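Local coordinates for acyl-coenzyme A oxidase 3 (PDB 5YS9), which oxidises acyl-CoA substrates to trans-2-enoyl-CoA with the help of bound FAD, producing hydrogen peroxide from oxygen in peroxisomal fatty acid beta-oxidation, at residues A[33-38]-A[579-584]; A[41-44]-A[48-51]; A[312-317]-A[635-640]. All coordinates share one frame; numbering follows the deposited sequence.

Interaction 1 ties the start of the chain to helix 579-596, interaction 2 is the turn between helices 38-46 and 49-63, and interaction 3 joins helix 300-330 to the loop 635-640. Centre to centre, interaction 2 lies about 15 Å from interaction 1 and about 13 Å from interaction 3. Helix 38-46 is the common element: Met41 SD packs 3.4 Å from Leu582 CD2 of interaction 1, and Thr42 OG1 lies 2.6 Å from Ala636 O of interaction 3, probably hydrogen-bonded. Ile38 CG2 rests 3.5 Å from Ala636 CA, joining interactions 1 and 3 directly. The connection to FAD is one of sequence, helix 300-330 running on to Arg331, Gln333 and Phe334, which line an FAD pocket.

Interaction 1. Residues A[33-38]-A[579-584]; sequences KVKFPI and KPYLIN
Phe36 and Tyr581 are turned toward each other by their first torsions: Phe36 holds CG between its backbone N and carbonyl carbon (chi1 52°), whereas Tyr581 sets CG opposite its carbonyl carbon (chi1 -53°). The two side chains slide past each other in opposite directions, and Phe36 CD2 comes over one face of the tyrosine ring, 3.7 Å from Tyr581 CD2. With the ring centroids 5.4 Å apart and the planes inclined at 41°, the pair is oblique. Further out along the tyrosine, the aliphatic part of Lys35 crosses it at about a right angle. Lys35 CB approaches Tyr581 OH to 3.2 Å, and bends at chi2 and chi3 keep CD within 3.7 Å of the same OH while the amino group runs off. The Lys35 part of the contact is van der Waals packing of methylenes against the phenol end. Together these contacts join the loop between helices 23-31 and 38-46 to the first turn of helix 579-596. Gln629, which hydrogen-bonds to Lys35 N and Lys33 O, holds the loop beside the end of helix 609-628, while Met41 of helix 38-46 packs against Phe36.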
ATOM      1  N   LYS A  33      20.037  26.385  -7.981  1.00 43.86           N
ATOM      2  CA  LYS A  33      19.639  26.255  -9.418  1.00 43.47           C
ATOM      3  C   LYS A  33      18.292  26.899  -9.777  1.00 42.49           C
ATOM      4  O   LYS A  33      18.005  27.175 -10.926  1.00 43.51           O
ATOM      5  CB  LYS A  33      19.553  24.772  -9.807  1.00 41.67           C
ATOM      6  CG  LYS A  33      20.839  24.030  -9.522  1.00 43.15           C
ATOM      7  CD  LYS A  33      20.661  22.546  -9.684  1.00 46.85           C
ATOM      8  CE  LYS A  33      21.998  21.840  -9.605  1.00 46.64           C
ATOM      9  NZ  LYS A  33      21.718  20.390  -9.723  1.00 54.30           N
ATOM     10  N   VAL A  34      17.453  27.102  -8.780  1.00 45.37           N
ATOM     11  CA  VAL A  34      16.061  27.452  -8.991  1.00 42.29           C
ATOM     12  C   VAL A  34      15.944  28.742  -9.807  1.00 44.09           C
ATOM     13  O   VAL A  34      16.557  29.727  -9.463  1.00 41.44           O
ATOM     14  CB  VAL A  34      15.373  27.536  -7.614  1.00 39.93           C
ATOM     15  CG1 VAL A  34      14.093  28.357  -7.637  1.00 40.89           C
ATOM     16  CG2 VAL A  34      15.112  26.121  -7.118  1.00 39.88           C
ATOM     17  N   LYS A  35      15.157  28.731 -10.884  1.00 46.00           N
ATOM     18  CA  LYS A  35      15.106  29.887 -11.816  1.00 46.37           C
ATOM     19  C   LYS A  35      13.931  30.795 -11.632  1.00 43.93           C
ATOM     20  O   LYS A  35      13.917  31.877 -12.164  1.00 44.69           O
ATOM     21  CB  LYS A  35      15.148  29.422 -13.261  1.00 44.68           C
ATOM     22  CG  LYS A  35      16.572  29.177 -13.735  1.00 48.73           C
ATOM     23  CD  LYS A  35      16.637  28.001 -14.697  1.00 51.20           C
ATOM     24  CE  LYS A  35      17.434  28.321 -15.935  1.00 51.66           C
ATOM     25  NZ  LYS A  35      17.582  27.052 -16.687  1.00 56.57           N
ATOM     26  N   PHE A  36      12.969  30.382 -10.833  1.00 45.97           N
ATOM     27  CA  PHE A  36      11.774  31.166 -10.582  1.00 43.92           C
ATOM     28  C   PHE A  36      11.746  31.576  -9.122  1.00 44.80           C
ATOM     29  O   PHE A  36      12.397  30.961  -8.284  1.00 41.48           O
ATOM     30  CB  PHE A  36      10.507  30.388 -10.962  1.00 40.31           C
ATOM     31  CG  PHE A  36      10.413  29.013 -10.355  1.00 36.13           C
ATOM     32  CD1 PHE A  36       9.804  28.822  -9.137  1.00 33.06           C
ATOM     33  CD2 PHE A  36      10.889  27.903 -11.044  1.00 34.70           C
ATOM     34  CE1 PHE A  36       9.679  27.547  -8.602  1.00 33.58           C
ATOM     35  CE2 PHE A  36      10.789  26.634 -10.503  1.00 34.37           C
ATOM     36  CZ  PHE A  36      10.185  26.449  -9.278  1.00 31.79           C
ATOM     37  N   PRO A  37      11.004  32.642  -8.815  1.00 47.87           N
ATOM     38  CA  PRO A  37      10.799  32.953  -7.401  1.00 45.73           C
ATOM     39  C   PRO A  37       9.730  32.004  -6.892  1.00 47.20           C
ATOM     40  O   PRO A  37       8.687  31.808  -7.555  1.00 48.62           O
ATOM     41  CB  PRO A  37      10.302  34.415  -7.420  1.00 46.89           C
ATOM     42  CG  PRO A  37       9.772  34.652  -8.795  1.00 46.30           C
ATOM     43  CD  PRO A  37      10.273  33.557  -9.716  1.00 47.35           C
ATOM     44  N   ILE A  38       9.990  31.425  -5.731  1.00 48.66           N
ATOM     45  CA  ILE A  38       9.180  30.324  -5.210  1.00 48.49           C
ATOM     46  C   ILE A  38       7.778  30.835  -4.868  1.00 46.44           C
ATOM     47  O   ILE A  38       6.792  30.186  -5.200  1.00 44.15           O
ATOM     48  CB  ILE A  38       9.886  29.612  -4.021  1.00 52.03           C
ATOM     49  CG1 ILE A  38      11.170  28.904  -4.515  1.00 57.14           C
ATOM     50  CG2 ILE A  38       8.975  28.599  -3.339  1.00 51.15           C
ATOM     51  CD1 ILE A  38      12.449  29.660  -4.253  1.00 64.02           C
ATOM     52  N   LYS A 579       5.455  30.015 -15.624  1.00 46.68           N
ATOM     53  CA  LYS A 579       4.676  29.292 -16.625  1.00 44.97           C
ATOM     54  C   LYS A 579       5.487  28.189 -17.336  1.00 45.05           C
ATOM     55  O   LYS A 579       5.010  27.028 -17.402  1.00 39.05           O
ATOM     56  CB  LYS A 579       3.996  30.265 -17.617  1.00 50.95           C
ATOM     57  CG  LYS A 579       3.287  29.607 -18.809  1.00 55.75           C
ATOM     58  CD  LYS A 579       2.461  30.589 -19.640  1.00 62.46           C
ATOM     59  CE  LYS A 579       1.113  30.931 -18.991  1.00 73.21           C
ATOM     60  NZ  LYS A 579       0.115  31.488 -19.956  1.00 71.33           N
ATOM     61  N   PRO A 580       6.725  28.516 -17.828  1.00 42.38           N
ATOM     62  CA  PRO A 580       7.470  27.446 -18.551  1.00 42.27           C
ATOM     63  C   PRO A 580       7.791  26.234 -17.694  1.00 40.84           C
ATOM     64  O   PRO A 580       7.856  25.125 -18.227  1.00 42.24           O
ATOM     65  CB  PRO A 580       8.753  28.116 -19.043  1.00 38.57           C
ATOM     66  CG  PRO A 580       8.582  29.566 -18.780  1.00 39.21           C
ATOM     67  CD  PRO A 580       7.473  29.782 -17.796  1.00 38.52           C
ATOM     68  N   TYR A 581       7.986  26.453 -16.393  1.00 42.38           N
ATOM     69  CA  TYR A 581       8.346  25.361 -15.442  1.00 40.52           C
ATOM     70  C   TYR A 581       7.115  24.515 -15.124  1.00 40.07           C
ATOM     71  O   TYR A 581       7.213  23.294 -15.031  1.00 37.25           O
ATOM     72  CB  TYR A 581       9.054  25.915 -14.194  1.00 39.27           C
ATOM     73  CG  TYR A 581      10.239  26.779 -14.620  1.00 42.13           C
ATOM     74  CD1 TYR A 581      11.446  26.196 -15.068  1.00 40.43           C
ATOM     75  CD2 TYR A 581      10.133  28.176 -14.649  1.00 41.29           C
ATOM     76  CE1 TYR A 581      12.493  26.982 -15.520  1.00 39.26           C
ATOM     77  CE2 TYR A 581      11.193  28.976 -15.084  1.00 38.48           C
ATOM     78  CZ  TYR A 581      12.343  28.381 -15.520  1.00 39.12           C
ATOM     79  OH  TYR A 581      13.339  29.189 -15.940  1.00 39.41           O
ATOM     80  N   LEU A 582       5.943  25.157 -15.032  1.00 38.71           N
ATOM     81  CA  LEU A 582       4.692  24.416 -14.937  1.00 34.96           C
ATOM     82  C   LEU A 582       4.378  23.562 -16.190  1.00 36.41           C
ATOM     83  O   LEU A 582       3.944  22.404 -16.067  1.00 39.08           O
ATOM     84  CB  LEU A 582       3.562  25.377 -14.631  1.00 35.91           C
ATOM     85  CG  LEU A 582       3.553  26.029 -13.240  1.00 34.61           C
ATOM     86  CD1 LEU A 582       2.441  27.060 -13.198  1.00 35.80           C
ATOM     87  CD2 LEU A 582       3.333  25.003 -12.153  1.00 35.26           C
ATOM     88  N   ILE A 583       4.593  24.104 -17.388  1.00 36.97           N
ATOM     89  CA  ILE A 583       4.343  23.346 -18.623  1.00 38.33           C
ATOM     90  C   ILE A 583       5.238  22.120 -18.647  1.00 40.24           C
ATOM     91  O   ILE A 583       4.795  21.041 -19.065  1.00 39.63           O
ATOM     92  CB  ILE A 583       4.515  24.211 -19.918  1.00 39.94           C
ATOM     93  CG1 ILE A 583       3.262  25.067 -20.123  1.00 44.05           C
ATOM     94  CG2 ILE A 583       4.645  23.364 -21.182  1.00 37.01           C
ATOM     95  CD1 ILE A 583       3.558  26.345 -20.884  1.00 47.67           C
ATOM     96  N   ASN A 584       6.490  22.314 -18.224  1.00 40.90           N
ATOM     97  CA  ASN A 584       7.459  21.243 -18.070  1.00 44.14           C
ATOM     98  C   ASN A 584       6.897  20.163 -17.150  1.00 39.78           C
ATOM     99  O   ASN A 584       6.962  19.009 -17.477  1.00 40.12           O
ATOM    100  CB  ASN A 584       8.792  21.781 -17.476  1.00 45.02           C
ATOM    101  CG  ASN A 584       9.757  22.356 -18.517  1.00 45.83           C
ATOM    102  OD1 ASN A 584      10.705  23.013 -18.124  1.00 45.85           O
ATOM    103  ND2 ASN A 584       9.554  22.091 -19.811  1.00 40.50           N
TER

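Interaction 2. Residues A[41-44]-A[48-51]; sequences MTEF and GEEN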
ATOM      1  N   MET A  41       5.229  30.345  -7.501  1.00 40.33           N
ATOM      2  CA  MET A  41       4.779  28.972  -7.653  1.00 39.61           C
ATOM      3  C   MET A  41       3.743  28.608  -6.557  1.00 37.57           C
ATOM      4  O   MET A  41       2.753  27.947  -6.831  1.00 40.51           O
ATOM      5  CB  MET A  41       5.995  28.035  -7.632  1.00 45.44           C
ATOM      6  CG  MET A  41       5.724  26.628  -8.117  1.00 45.10           C
ATOM      7  SD  MET A  41       5.111  26.663  -9.796  1.00 49.31           S
ATOM      8  CE  MET A  41       6.590  26.261 -10.720  1.00 43.93           C
ATOM      9  N   THR A  42       3.953  29.101  -5.342  1.00 34.40           N
ATOM     10  CA  THR A  42       3.020  28.937  -4.258  1.00 36.91           C
ATOM     11  C   THR A  42       1.692  29.638  -4.552  1.00 41.13           C
ATOM     12  O   THR A  42       0.624  29.077  -4.236  1.00 43.90           O
ATOM     13  CB  THR A  42       3.604  29.448  -2.928  1.00 34.18           C
ATOM     14  OG1 THR A  42       4.936  28.944  -2.778  1.00 35.98           O
ATOM     15  CG2 THR A  42       2.787  28.985  -1.792  1.00 32.29           C
ATOM     16  N   GLU A  43       1.747  30.830  -5.160  1.00 44.87           N
ATOM     17  CA  GLU A  43       0.505  31.532  -5.646  1.00 46.33           C
ATOM     18  C   GLU A  43      -0.280  30.759  -6.717  1.00 42.04           C
ATOM     19  O   GLU A  43      -1.519  30.692  -6.669  1.00 38.86           O
ATOM     20  CB  GLU A  43       0.803  32.955  -6.150  1.00 48.98           C
ATOM     21  CG  GLU A  43       0.812  34.004  -5.039  1.00 51.58           C
ATOM     22  CD  GLU A  43       1.444  35.310  -5.460  1.00 54.63           C
ATOM     23  OE1 GLU A  43       2.056  35.968  -4.577  1.00 54.83           O
ATOM     24  OE2 GLU A  43       1.341  35.647  -6.668  1.00 53.88           O
ATOM     25  N   PHE A  44       0.423  30.151  -7.663  1.00 38.48           N
ATOM     26  CA  PHE A  44      -0.263  29.285  -8.597  1.00 40.14           C
ATOM     27  C   PHE A  44      -0.967  28.089  -7.911  1.00 38.35           C
ATOM     28  O   PHE A  44      -2.088  27.783  -8.239  1.00 37.15           O
ATOM     29  CB  PHE A  44       0.689  28.793  -9.684  1.00 45.35           C
ATOM     30  CG  PHE A  44       0.043  27.831 -10.644  1.00 44.83           C
ATOM     31  CD1 PHE A  44      -0.907  28.276 -11.537  1.00 44.02           C
ATOM     32  CD2 PHE A  44       0.326  26.469 -10.592  1.00 43.77           C
ATOM     33  CE1 PHE A  44      -1.520  27.391 -12.400  1.00 42.94           C
ATOM     34  CE2 PHE A  44      -0.280  25.586 -11.456  1.00 42.63           C
ATOM     35  CZ  PHE A  44      -1.208  26.050 -12.364  1.00 40.95           C
ATOM     36  N   GLY A  48      -3.526  32.466  -5.839  1.00 39.88           N
ATOM     37  CA  GLY A  48      -3.277  33.861  -5.590  1.00 40.73           C
ATOM     38  C   GLY A  48      -2.742  34.199  -4.220  1.00 45.61           C
ATOM     39  O   GLY A  48      -2.651  33.346  -3.319  1.00 46.60           O
ATOM     40  N   GLU A  49      -2.419  35.481  -4.093  1.00 45.73           N
ATOM     41  CA  GLU A  49      -1.755  36.062  -2.952  1.00 51.11           C
ATOM     42  C   GLU A  49      -2.608  35.956  -1.675  1.00 49.99           C
ATOM     43  O   GLU A  49      -2.094  35.651  -0.600  1.00 50.16           O
ATOM     44  CB  GLU A  49      -1.423  37.543  -3.280  1.00 58.23           C
ATOM     45  CG  GLU A  49      -0.550  38.286  -2.250  1.00 69.95           C
ATOM     46  CD  GLU A  49      -0.422  39.791  -2.515  1.00 74.76           C
ATOM     47  OE1 GLU A  49      -0.857  40.271  -3.592  1.00 74.68           O
ATOM     48  OE2 GLU A  49       0.112  40.501  -1.630  1.00 70.64           O
ATOM     49  N   GLU A  50      -3.908  36.172  -1.801  1.00 51.00           N
ATOM     50  CA  GLU A  50      -4.797  36.293  -0.638  1.00 54.46           C
ATOM     51  C   GLU A  50      -4.926  34.939   0.037  1.00 48.92           C
ATOM     52  O   GLU A  50      -4.741  34.799   1.260  1.00 41.14           O
ATOM     53  CB  GLU A  50      -6.183  36.830  -1.059  1.00 60.08           C
ATOM     54  CG  GLU A  50      -6.787  37.844  -0.095  1.00 69.16           C
ATOM     55  CD  GLU A  50      -7.367  39.056  -0.815  1.00 75.53           C
ATOM     56  OE1 GLU A  50      -6.590  39.833  -1.415  1.00 78.11           O
ATOM     57  OE2 GLU A  50      -8.604  39.226  -0.772  1.00 78.70           O
ATOM     58  N   ASN A  51      -5.213  33.951  -0.801  1.00 42.81           N
ATOM     59  CA  ASN A  51      -5.276  32.582  -0.377  1.00 39.12           C
ATOM     60  C   ASN A  51      -3.941  32.154   0.309  1.00 38.74           C
ATOM     61  O   ASN A  51      -3.978  31.448   1.325  1.00 35.20           O
ATOM     62  CB  ASN A  51      -5.590  31.677  -1.567  1.00 38.53           C
ATOM     63  CG  ASN A  51      -7.046  31.758  -2.052  1.00 34.29           C
ATOM     64  OD1 ASN A  51      -7.904  32.260  -1.373  1.00 31.88           O
ATOM     65  ND2 ASN A  51      -7.304  31.208  -3.244  1.00 29.74           N
TER
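Glu43 and Gly48 are joined by a backbone hydrogen bond, the one hydrogen bond between the two segments, at the turn between helices 38-46 and 49-63. Gly48 N donates to Glu43 O over 2.8 Å with an N-H...O angle of 158°. The bond spans five residues at the C-terminal end of the first helix, a six-to-one bond consistent with a Schellman motif there. Gly48 is also the N-cap of the second helix, so one residue serves both ends. Its backbone angles would drive a CB into the preceding carbonyl oxygen, so a side chain would be hard to fit here.

Van der Waals packing follows from the glutamate stem. Glu43 CG lies 3.7 Å from Glu49 N and equally near Gly48 C, and the extended chain beyond it brings OE1 within 4.0 Å of Glu49 CB.

In the electrostatics, the Glu43 and Glu49 side chains run side by side in the same direction, their carboxylate planes 23° apart. Glu43 OE1 and Glu49 OE1 remain 5.3 Å from each other, without contact. Lys575 forms a salt bridge with Glu43 OE2, and Lys39 makes a long, weak ion pair with OE1. An alanine in place of Glu43 would probably leave Lys575 without this mate and open a gap beside the first turn of helix 49-63.

Both carboxylates lie near the N-terminal end of helix 49-63, whose positive end would probably ease their mutual repulsion, as would the salt bridge from Lys575 to Glu43.

Interaction 3. Residues A[312-317]-A[635-640]; sequences DSFFVS and DAFGLS
The rings of Phe314 and Phe637 meet obliquely, neither as a stack nor edge to face, with planes 61° apart and centroids separated by 6.0 Å. Within the helix, one face of the Phe315 ring receives Phe314 CD2, 3.8 Å above its plane and displaced toward the rim. The contact packs the long helix 300-330, in the all-helical C-terminal region of the acyl-CoA oxidase fold, against a type I beta turn formed by residues 635-638.

Between the two phenylalanines the touching carbons are few. Phe314 CE1 lies 3.8 Å from Phe637 CE1, and Phe314 CZ is 4.0 Å from Phe637 CD1. Phe314 places CG opposite its backbone N (chi1 163°), which sends the ring out from the helix to the turn, while Phe637 has CG opposite its carbonyl carbon (chi1 -57°) and reaches back. Both rings are buried. Phe637 also packs on Gln318, Ile321 and Thr322 farther along helix 300-330 and meets the ring of Tyr363 from helix 349-385, whereas Phe314 lies against Thr362, Lys366 and His46.

The turn is closed by Gly638 N hydrogen-bonding to Asp635 O at 3.1 Å, and Gly638 has the positive phi of the residue leaving helix 630-635. Asp635 anchors it through salt bridges to Arg326 and Arg31.

On the helix side, Ser313 O takes two donors from opposite faces of its carbonyl plane, Ser317 N at 3.0 Å and Ser317 OG at 2.8 Å.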
ATOM      1  N   ASP A 312      -7.577  17.162  -0.426  1.00 35.72           N
ATOM      2  CA  ASP A 312      -6.884  16.361   0.602  1.00 34.38           C
ATOM      3  C   ASP A 312      -5.791  15.500  -0.031  1.00 33.50           C
ATOM      4  O   ASP A 312      -4.748  15.303   0.577  1.00 29.74           O
ATOM      5  CB  ASP A 312      -7.843  15.405   1.372  1.00 35.47           C
ATOM      6  CG  ASP A 312      -8.796  16.125   2.328  1.00 39.87           C
ATOM      7  OD1 ASP A 312      -8.557  17.309   2.609  1.00 41.71           O
ATOM      8  OD2 ASP A 312      -9.812  15.515   2.798  1.00 46.10           O
ATOM      9  N   SER A 313      -6.054  14.943  -1.217  1.00 31.35           N
ATOM     10  CA  SER A 313      -5.074  14.095  -1.875  1.00 30.55           C
ATOM     11  C   SER A 313      -3.816  14.926  -2.181  1.00 33.92           C
ATOM     12  O   SER A 313      -2.646  14.439  -2.055  1.00 34.53           O
ATOM     13  CB  SER A 313      -5.637  13.421  -3.128  1.00 27.04           C
ATOM     14  OG  SER A 313      -6.700  12.527  -2.804  1.00 25.95           O
ATOM     15  N   PHE A 314      -4.052  16.178  -2.550  1.00 30.83           N
ATOM     16  CA  PHE A 314      -2.960  17.097  -2.743  1.00 32.23           C
ATOM     17  C   PHE A 314      -2.215  17.382  -1.451  1.00 33.57           C
ATOM     18  O   PHE A 314      -0.985  17.221  -1.365  1.00 36.86           O
ATOM     19  CB  PHE A 314      -3.450  18.419  -3.354  1.00 32.60           C
ATOM     20  CG  PHE A 314      -2.467  19.531  -3.197  1.00 31.39           C
ATOM     21  CD1 PHE A 314      -1.321  19.545  -3.957  1.00 30.05           C
ATOM     22  CD2 PHE A 314      -2.655  20.517  -2.224  1.00 31.87           C
ATOM     23  CE1 PHE A 314      -0.388  20.559  -3.819  1.00 32.27           C
ATOM     24  CE2 PHE A 314      -1.716  21.538  -2.062  1.00 34.05           C
ATOM     25  CZ  PHE A 314      -0.585  21.559  -2.872  1.00 34.18           C
ATOM     26  N   PHE A 315      -2.977  17.847  -0.473  1.00 31.65           N
ATOM     27  CA  PHE A 315      -2.451  18.220   0.802  1.00 33.36           C
ATOM     28  C   PHE A 315      -1.585  17.160   1.488  1.00 35.46           C
ATOM     29  O   PHE A 315      -0.596  17.516   2.111  1.00 38.36           O
ATOM     30  CB  PHE A 315      -3.594  18.644   1.727  1.00 33.42           C
ATOM     31  CG  PHE A 315      -4.098  20.038   1.464  1.00 34.99           C
ATOM     32  CD1 PHE A 315      -3.228  21.137   1.539  1.00 35.41           C
ATOM     33  CD2 PHE A 315      -5.434  20.267   1.132  1.00 35.97           C
ATOM     34  CE1 PHE A 315      -3.700  22.423   1.323  1.00 35.84           C
ATOM     35  CE2 PHE A 315      -5.913  21.554   0.891  1.00 35.41           C
ATOM     36  CZ  PHE A 315      -5.051  22.628   0.990  1.00 37.86           C
ATOM     37  N   VAL A 316      -1.950  15.880   1.381  1.00 35.27           N
ATOM     38  CA  VAL A 316      -1.130  14.797   1.914  1.00 32.20           C
ATOM     39  C   VAL A 316       0.040  14.477   0.993  1.00 31.95           C
ATOM     40  O   VAL A 316       1.145  14.325   1.463  1.00 31.68           O
ATOM     41  CB  VAL A 316      -1.953  13.520   2.239  1.00 30.40           C
ATOM     42  CG1 VAL A 316      -1.069  12.361   2.748  1.00 29.49           C
ATOM     43  CG2 VAL A 316      -2.947  13.857   3.310  1.00 31.57           C
ATOM     44  N   SER A 317      -0.214  14.323  -0.294  1.00 31.61           N
ATOM     45  CA  SER A 317       0.827  13.910  -1.217  1.00 31.42           C
ATOM     46  C   SER A 317       2.076  14.797  -1.215  1.00 32.75           C
ATOM     47  O   SER A 317       3.186  14.268  -1.275  1.00 32.59           O
ATOM     48  CB  SER A 317       0.289  13.816  -2.649  1.00 31.03           C
ATOM     49  OG  SER A 317      -0.592  12.726  -2.766  1.00 32.07           O
ATOM     50  N   ASP A 635       9.829  23.244  -2.507  1.00 35.19           N
ATOM     51  CA  ASP A 635       9.783  24.390  -1.580  1.00 35.48           C
ATOM     52  C   ASP A 635       8.569  25.232  -1.817  1.00 35.21           C
ATOM     53  O   ASP A 635       8.137  25.881  -0.861  1.00 30.58           O
ATOM     54  CB  ASP A 635      11.008  25.303  -1.678  1.00 36.58           C
ATOM     55  CG  ASP A 635      12.252  24.705  -1.027  1.00 37.51           C
ATOM     56  OD1 ASP A 635      12.178  23.722  -0.231  1.00 34.95           O
ATOM     57  OD2 ASP A 635      13.327  25.244  -1.321  1.00 38.87           O
ATOM     58  N   ALA A 636       8.026  25.220  -3.056  1.00 33.29           N
ATOM     59  CA  ALA A 636       6.771  25.940  -3.365  1.00 35.09           C
ATOM     60  C   ALA A 636       5.538  25.561  -2.518  1.00 38.95           C
ATOM     61  O   ALA A 636       4.623  26.421  -2.329  1.00 38.22           O
ATOM     62  CB  ALA A 636       6.429  25.843  -4.835  1.00 33.39           C
ATOM     63  N   PHE A 637       5.514  24.324  -1.988  1.00 37.01           N
ATOM     64  CA  PHE A 637       4.419  23.901  -1.086  1.00 33.98           C
ATOM     65  C   PHE A 637       4.412  24.664   0.244  1.00 35.98           C
ATOM     66  O   PHE A 637       3.393  24.732   0.894  1.00 43.83           O
ATOM     67  CB  PHE A 637       4.498  22.437  -0.770  1.00 32.82           C
ATOM     68  CG  PHE A 637       4.473  21.529  -1.966  1.00 33.87           C
ATOM     69  CD1 PHE A 637       3.409  21.549  -2.870  1.00 36.20           C
ATOM     70  CD2 PHE A 637       5.468  20.565  -2.135  1.00 33.33           C
ATOM     71  CE1 PHE A 637       3.388  20.651  -3.956  1.00 39.43           C
ATOM     72  CE2 PHE A 637       5.442  19.657  -3.201  1.00 34.77           C
ATOM     73  CZ  PHE A 637       4.412  19.708  -4.122  1.00 34.98           C
ATOM     74  N   GLY A 638       5.552  25.214   0.662  1.00 35.77           N
ATOM     75  CA  GLY A 638       5.636  26.028   1.878  1.00 34.79           C
ATOM     76  C   GLY A 638       5.386  25.289   3.184  1.00 34.05           C
ATOM     77  O   GLY A 638       4.782  25.821   4.099  1.00 35.50           O
ATOM     78  N   LEU A 639       5.854  24.061   3.265  1.00 32.75           N
ATOM     79  CA  LEU A 639       5.661  23.242   4.446  1.00 34.15           C
ATOM     80  C   LEU A 639       6.813  23.482   5.403  1.00 32.30           C
ATOM     81  O   LEU A 639       7.947  23.340   5.018  1.00 32.94           O
ATOM     82  CB  LEU A 639       5.622  21.762   4.054  1.00 37.84           C
ATOM     83  CG  LEU A 639       4.462  21.327   3.125  1.00 39.10           C
ATOM     84  CD1 LEU A 639       4.632  19.902   2.675  1.00 36.47           C
ATOM     85  CD2 LEU A 639       3.105  21.535   3.807  1.00 37.65           C
ATOM     86  N   SER A 640       6.513  23.833   6.647  1.00 30.17           N
ATOM     87  CA  SER A 640       7.523  23.895   7.682  1.00 30.15           C
ATOM     88  C   SER A 640       7.858  22.471   8.139  1.00 32.16           C
ATOM     89  O   SER A 640       7.155  21.491   7.813  1.00 29.70           O
ATOM     90  CB  SER A 640       7.042  24.726   8.879  1.00 27.99           C
ATOM     91  OG  SER A 640       5.927  24.099   9.502  1.00 28.91           O
TER